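PDB 7CFA: R.Pab1 family restriction endonuclease from Campylobacter coli, which acts as a restriction DNA glycosylase of the R.PabI family, probably excising a base from its recognition sequence in DNA so that the strand can then be cleaved. Local coordinates for residues G68-G71 and K72-L76; F172-V176 and H177-N181; L230-I233 and E234-N238. The protein carries 2 engineered substitutions. One frame throughout, in Å; residues are numbered along the deposited sequence.

Contact 1 (G68-G71 and K72-L76); sequences GANG and KDKKL
Gly68 and Lys72 join across a beta hairpin whose connection is a type I turn, Gly68 to Gly71, with a G1 beta bulge at Gly71-Lys72. The hairpin links the strands 66-67 and 73-76. The tight part is the backbone. Gly68 N donates to Lys72 O at 3.0 Å, and the donor lies in the carbonyl plane. Inside the turn, Gly71 N bonds back to Gly68 O. Gly71 is the bulge glycine. Its positive phi of 78° is the backbone shape this position needs, and it leads the chain from the turn towards the strand. Gly68 is buried, and its N lies 4.1 Å from Lys74 CG. Ala69 N is held by Asn228 of the helix 223-237.

The solvent side is looser. Asn70 and Lys72 are both exposed, and their side chains cross at about a right angle. The Lys72 chain is extended beyond CG, and its methylenes pass the Asn70 amide, with Lys72 CD 3.7 Å from Asn70 ND2. Lys74 bends at chi2 (-85°), which brings Lys74 CE to 4.1 Å from Asn70 ND2; its ammonium group makes a weak, long ion pair with Asp56. The amide also turns back to the main chain: Lys72 N donates to Asn70 OD1 at 3.3 Å, from well above the carbonyl plane.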
# COMPACT_ATOMS: atom_id res chain seq x y z
N GLY A 68 -15.31 20.39 -10.60
CA GLY A 68 -13.91 20.05 -10.51
C GLY A 68 -13.23 19.90 -11.85
O GLY A 68 -13.82 20.06 -12.92
N ALA A 69 -11.93 19.57 -11.79
CA ALA A 69 -11.15 19.39 -13.01
C ALA A 69 -11.60 18.18 -13.80
O ALA A 69 -11.45 18.15 -15.03
CB ALA A 69 -9.66 19.27 -12.66
N ASN A 70 -12.16 17.17 -13.13
CA ASN A 70 -12.71 16.00 -13.80
C ASN A 70 -14.10 16.24 -14.38
O ASN A 70 -14.69 15.30 -14.92
CB ASN A 70 -12.74 14.82 -12.83
CG ASN A 70 -13.32 15.19 -11.47
OD1 ASN A 70 -13.91 16.26 -11.31
ND2 ASN A 70 -13.16 14.30 -10.50
N GLY A 71 -14.62 17.46 -14.28
CA GLY A 71 -15.94 17.76 -14.79
C GLY A 71 -17.09 17.29 -13.93
O GLY A 71 -18.23 17.28 -14.39
N LYS A 72 -16.83 16.92 -12.68
CA LYS A 72 -17.85 16.42 -11.78
C LYS A 72 -18.35 17.51 -10.85
O LYS A 72 -17.65 18.48 -10.55
CB LYS A 72 -17.32 15.24 -10.95
CG LYS A 72 -17.00 14.00 -11.76
CD LYS A 72 -16.56 12.86 -10.86
CE LYS A 72 -16.32 11.59 -11.66
NZ LYS A 72 -15.92 10.45 -10.77
N ASP A 73 -19.59 17.34 -10.39
CA ASP A 73 -20.15 18.23 -9.38
C ASP A 73 -19.45 17.99 -8.04
O ASP A 73 -19.37 16.85 -7.57
CB ASP A 73 -21.65 18.00 -9.23
CG ASP A 73 -22.42 18.38 -10.48
OD1 ASP A 73 -21.99 19.30 -11.19
OD2 ASP A 73 -23.47 17.74 -10.75
N LYS A 74 -18.93 19.06 -7.45
CA LYS A 74 -18.18 18.99 -6.20
C LYS A 74 -18.72 20.01 -5.22
O LYS A 74 -19.27 21.05 -5.61
CB LYS A 74 -16.69 19.24 -6.43
CG LYS A 74 -15.97 18.17 -7.23
CD LYS A 74 -15.51 17.03 -6.34
CE LYS A 74 -14.53 16.12 -7.07
NZ LYS A 74 -13.90 15.14 -6.14
N LYS A 75 -18.56 19.71 -3.93
CA LYS A 75 -18.92 20.64 -2.87
C LYS A 75 -17.82 20.64 -1.82
O LYS A 75 -16.97 19.75 -1.77
CB LYS A 75 -20.27 20.28 -2.24
CG LYS A 75 -20.31 18.93 -1.54
CD LYS A 75 -21.67 18.68 -0.93
CE LYS A 75 -21.73 17.33 -0.23
NZ LYS A 75 -23.04 17.11 0.42
N LEU A 76 -17.85 21.67 -0.97
CA LEU A 76 -16.84 21.81 0.07
C LEU A 76 -16.93 20.66 1.07
O LEU A 76 -18.01 20.10 1.32
CB LEU A 76 -16.98 23.15 0.79
CG LEU A 76 -16.88 24.40 -0.09
CD1 LEU A 76 -16.90 25.65 0.77
CD2 LEU A 76 -15.62 24.36 -0.95

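Contact 2 (F172-V176 and H177-N181); sequences FCFPV and HLLKN
His177 lays one face of its imidazole ring over Pro175. The contact is a CH-pi interaction, with Pro175 CB 3.7 Å from the centroid of the His177 ring. The NE2 side of the ring is nearest: His177 NE2 lies 3.3 Å from Pro175 CB. The first torsion of His177 (chi1 62°) places CG between the backbone N and the carbonyl carbon, and this folds the ring back over the proline. Glu150 touches both residues from a neighbouring loop.

Leu178 comes next. Its N donates to Pro175 O at 3.3 Å and meets that oxygen from well above the carbonyl plane. The side chain reaches back along the strand end. Leu178 CD1 packs on Pro175 CD at 3.6 Å and also touches Phe174 CB. Its carbonyl oxygen accepts a hydrogen bond from Arg186.

Leu179 closes the turn. Its N donates to Val176 O at 3.0 Å, a fairly straight bond with an N-H...O angle of 164°. Its CD2 meets the edge of the Phe174 ring near the ring plane, 3.6 Å from Phe174 CE1. The two side chains cross at about a right angle. Leu201 of the strand 198-203 touches both Phe174 and Leu179, extending this apolar patch.

At Lys180 the chain leaves the turn, and its ammonium group forms salt bridges with Asp9 and Glu202. Asn181 follows, and its OD1 accepts a hydrogen bond from Glu185 N. Two successive i+3 to i bonds, from Leu178 N and Leu179 N to the carbonyls of Pro175 and Val176, are typical of a short 3-10 turn, here directly after the strand 166-175 of the antiparallel sheet.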
# COMPACT_ATOMS: atom_id res chain seq x y z
N PHE A 172 -2.74 14.33 7.32
CA PHE A 172 -2.62 15.38 8.32
C PHE A 172 -2.41 14.73 9.68
O PHE A 172 -3.22 13.90 10.11
CB PHE A 172 -3.87 16.26 8.31
CG PHE A 172 -3.81 17.43 9.24
CD1 PHE A 172 -2.65 18.18 9.36
CD2 PHE A 172 -4.92 17.79 9.99
CE1 PHE A 172 -2.60 19.27 10.22
CE2 PHE A 172 -4.88 18.87 10.84
CZ PHE A 172 -3.72 19.61 10.96
N CYS A 173 -1.31 15.08 10.34
CA CYS A 173 -0.89 14.40 11.56
C CYS A 173 -0.67 15.38 12.70
O CYS A 173 -0.21 16.51 12.49
CB CYS A 173 0.39 13.59 11.32
SG CYS A 173 0.27 12.42 9.94
N PHE A 174 -0.98 14.92 13.91
CA PHE A 174 -0.81 15.71 15.13
C PHE A 174 -0.97 14.77 16.33
O PHE A 174 -1.62 13.73 16.22
CB PHE A 174 -1.83 16.85 15.20
CG PHE A 174 -3.25 16.42 14.98
CD1 PHE A 174 -4.03 15.98 16.04
CD2 PHE A 174 -3.80 16.44 13.71
CE1 PHE A 174 -5.34 15.58 15.83
CE2 PHE A 174 -5.11 16.04 13.50
CZ PHE A 174 -5.87 15.61 14.56
N PRO A 175 -0.38 15.12 17.47
CA PRO A 175 -0.44 14.23 18.64
C PRO A 175 -1.86 14.04 19.15
O PRO A 175 -2.70 14.94 19.05
CB PRO A 175 0.43 14.95 19.67
CG PRO A 175 1.31 15.85 18.88
CD PRO A 175 0.49 16.29 17.71
N VAL A 176 -2.11 12.86 19.70
CA VAL A 176 -3.42 12.54 20.25
C VAL A 176 -3.72 13.38 21.49
O VAL A 176 -4.88 13.74 21.74
CB VAL A 176 -3.51 11.03 20.57
CG1 VAL A 176 -4.88 10.68 21.15
CG2 VAL A 176 -3.24 10.21 19.32
N HIS A 177 -2.69 13.73 22.27
CA HIS A 177 -2.93 14.50 23.48
C HIS A 177 -3.37 15.93 23.20
O HIS A 177 -3.74 16.64 24.14
CB HIS A 177 -1.69 14.50 24.37
CG HIS A 177 -0.48 15.13 23.75
ND1 HIS A 177 -0.31 16.49 23.67
CD2 HIS A 177 0.62 14.58 23.18
CE1 HIS A 177 0.84 16.76 23.08
NE2 HIS A 177 1.42 15.61 22.77
N LEU A 178 -3.35 16.37 21.94
CA LEU A 178 -3.91 17.67 21.59
C LEU A 178 -5.43 17.66 21.54
O LEU A 178 -6.05 18.72 21.56
CB LEU A 178 -3.37 18.15 20.24
CG LEU A 178 -1.89 18.52 20.14
CD1 LEU A 178 -1.60 19.06 18.75
CD2 LEU A 178 -1.51 19.54 21.20
N LEU A 179 -6.04 16.48 21.46
CA LEU A 179 -7.48 16.37 21.30
C LEU A 179 -8.19 16.56 22.64
O LEU A 179 -7.67 16.20 23.70
CB LEU A 179 -7.86 15.02 20.70
CG LEU A 179 -7.32 14.70 19.31
CD1 LEU A 179 -7.58 13.24 18.96
CD2 LEU A 179 -7.95 15.61 18.27
N LYS A 180 -9.39 17.12 22.58
CA LYS A 180 -10.26 17.23 23.73
C LYS A 180 -11.30 16.11 23.70
O LYS A 180 -11.70 15.65 22.63
CB LYS A 180 -10.97 18.59 23.77
CG LYS A 180 -10.03 19.78 23.81
CD LYS A 180 -10.80 21.09 23.88
CE LYS A 180 -11.63 21.32 22.63
NZ LYS A 180 -12.35 22.62 22.66
N ASN A 181 -11.72 15.67 24.88
CA ASN A 181 -12.76 14.66 24.97
C ASN A 181 -14.12 15.33 24.80
O ASN A 181 -14.21 16.50 24.40
CB ASN A 181 -12.65 13.89 26.29
CG ASN A 181 -12.73 14.80 27.51
OD1 ASN A 181 -13.03 15.99 27.40
ND2 ASN A 181 -12.46 14.23 28.68

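Contact 3 (L230-I233 and E234-N238); sequences LQII and EFILN
Ile232 and Ile236 lie side by side and point the same way. Ile232 CG2 meets Ile236 CD1 at 3.8 Å. Ile233 and Leu237 repeat this arrangement one residue on, with Ile233 CG2 3.8 Å from Leu237 CD1. In both Ile232 and Ile233, CG1 sits beside the backbone N (chi1 of Ile232 -68°). This leaves CG2 anti to that N, and the CG2 branch makes the contact. These are i to i+4 pairs on the helix 223-237, near the end of the chain. The backbone bonds have the same spacing. Glu234 N, Phe235 N, Ile236 N and Leu237 N donate to the carbonyl oxygens of Leu230, Gln231, Ile232 and Ile233, as in a regular alpha helix. The Ile236 N to Ile232 O bond measures 2.9 Å. Ile236 faces the helices 79-88 and 94-106, where it touches Phe84 and Leu97. Leu237 packs on Leu97 and Phe98. Glu234 lies on a more polar side of the helix. Its OE1 makes a salt bridge with Lys101. Asn238, the first residue to leave helical geometry, donates through ND2 to Glu234 OE2 at 3.2 Å, coming from above the carboxylate plane.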
# COMPACT_ATOMS: atom_id res chain seq x y z
N LEU A 230 -8.17 26.24 -6.87
CA LEU A 230 -8.48 27.56 -7.41
C LEU A 230 -9.98 27.77 -7.53
O LEU A 230 -10.47 28.89 -7.30
CB LEU A 230 -7.80 27.74 -8.77
CG LEU A 230 -6.29 28.00 -8.71
CD1 LEU A 230 -5.68 28.03 -10.11
CD2 LEU A 230 -5.99 29.29 -7.96
N GLN A 231 -10.74 26.72 -7.87
CA GLN A 231 -12.20 26.84 -7.89
C GLN A 231 -12.75 27.06 -6.48
O GLN A 231 -13.72 27.79 -6.29
CB GLN A 231 -12.82 25.60 -8.52
CG GLN A 231 -12.51 25.42 -10.00
CD GLN A 231 -13.21 26.45 -10.87
OE1 GLN A 231 -14.32 26.87 -10.58
NE2 GLN A 231 -12.55 26.85 -11.96
N ILE A 232 -12.13 26.42 -5.48
CA ILE A 232 -12.58 26.56 -4.11
C ILE A 232 -12.29 27.96 -3.58
O ILE A 232 -13.13 28.58 -2.91
CB ILE A 232 -11.94 25.48 -3.23
CG1 ILE A 232 -12.48 24.10 -3.61
CG2 ILE A 232 -12.16 25.77 -1.75
CD1 ILE A 232 -11.91 22.96 -2.79
N ILE A 233 -11.10 28.49 -3.88
CA ILE A 233 -10.75 29.84 -3.42
C ILE A 233 -11.68 30.87 -4.05
O ILE A 233 -12.15 31.80 -3.37
CB ILE A 233 -9.27 30.14 -3.72
CG1 ILE A 233 -8.36 29.22 -2.92
CG2 ILE A 233 -8.96 31.60 -3.41
CD1 ILE A 233 -6.88 29.45 -3.17
N GLU A 234 -11.97 30.72 -5.34
CA GLU A 234 -12.86 31.66 -6.02
C GLU A 234 -14.27 31.60 -5.44
O GLU A 234 -14.94 32.63 -5.29
CB GLU A 234 -12.89 31.37 -7.52
CG GLU A 234 -13.57 32.44 -8.35
CD GLU A 234 -12.77 33.73 -8.44
OE1 GLU A 234 -11.55 33.69 -8.16
OE2 GLU A 234 -13.35 34.77 -8.79
N PHE A 235 -14.74 30.39 -5.09
CA PHE A 235 -16.07 30.25 -4.51
C PHE A 235 -16.13 30.87 -3.12
O PHE A 235 -17.13 31.51 -2.77
CB PHE A 235 -16.47 28.78 -4.46
CG PHE A 235 -17.71 28.51 -3.66
CD1 PHE A 235 -18.97 28.69 -4.21
CD2 PHE A 235 -17.62 28.05 -2.35
CE1 PHE A 235 -20.11 28.44 -3.47
CE2 PHE A 235 -18.76 27.80 -1.61
CZ PHE A 235 -20.00 27.99 -2.17
N ILE A 236 -15.08 30.69 -2.32
CA ILE A 236 -15.07 31.25 -0.98
C ILE A 236 -14.96 32.77 -1.03
O ILE A 236 -15.66 33.48 -0.30
CB ILE A 236 -13.93 30.62 -0.15
CG1 ILE A 236 -14.19 29.12 0.04
CG2 ILE A 236 -13.80 31.31 1.20
CD1 ILE A 236 -13.09 28.39 0.79
N LEU A 237 -14.09 33.29 -1.89
CA LEU A 237 -13.92 34.74 -2.00
C LEU A 237 -15.21 35.43 -2.41
O LEU A 237 -15.51 36.53 -1.95
CB LEU A 237 -12.79 35.07 -2.98
CG LEU A 237 -11.36 34.86 -2.48
CD1 LEU A 237 -10.36 35.09 -3.60
CD2 LEU A 237 -11.08 35.78 -1.31
N ASN A 238 -16.00 34.78 -3.28
CA ASN A 238 -17.25 35.34 -3.76
C ASN A 238 -18.44 34.98 -2.88
O ASN A 238 -19.58 34.92 -3.37
CB ASN A 238 -17.50 34.90 -5.21
CG ASN A 238 -16.44 35.41 -6.16
OD1 ASN A 238 -15.90 36.50 -5.97
ND2 ASN A 238 -16.14 34.63 -7.19

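Contacts 1 and 3 are neighbours on the same side of the chain's centre, with their centres 13 Å apart. They meet at Leu76. Leu76 CD1 packs on Phe235 CE2 at 3.7 Å, and Leu76 CD2 lies 3.8 Å from Ile232 CG2. The small three-stranded sheet thus rests on the last helix. Contact 2 belongs to the large seven-stranded sheet. Its centre is 31 Å from that of contact 1 and 29 Å from that of contact 3. Its nearest atoms stay about 15 Å from either. Contacts 1 and 2 lie on opposite sides of the chain's centre.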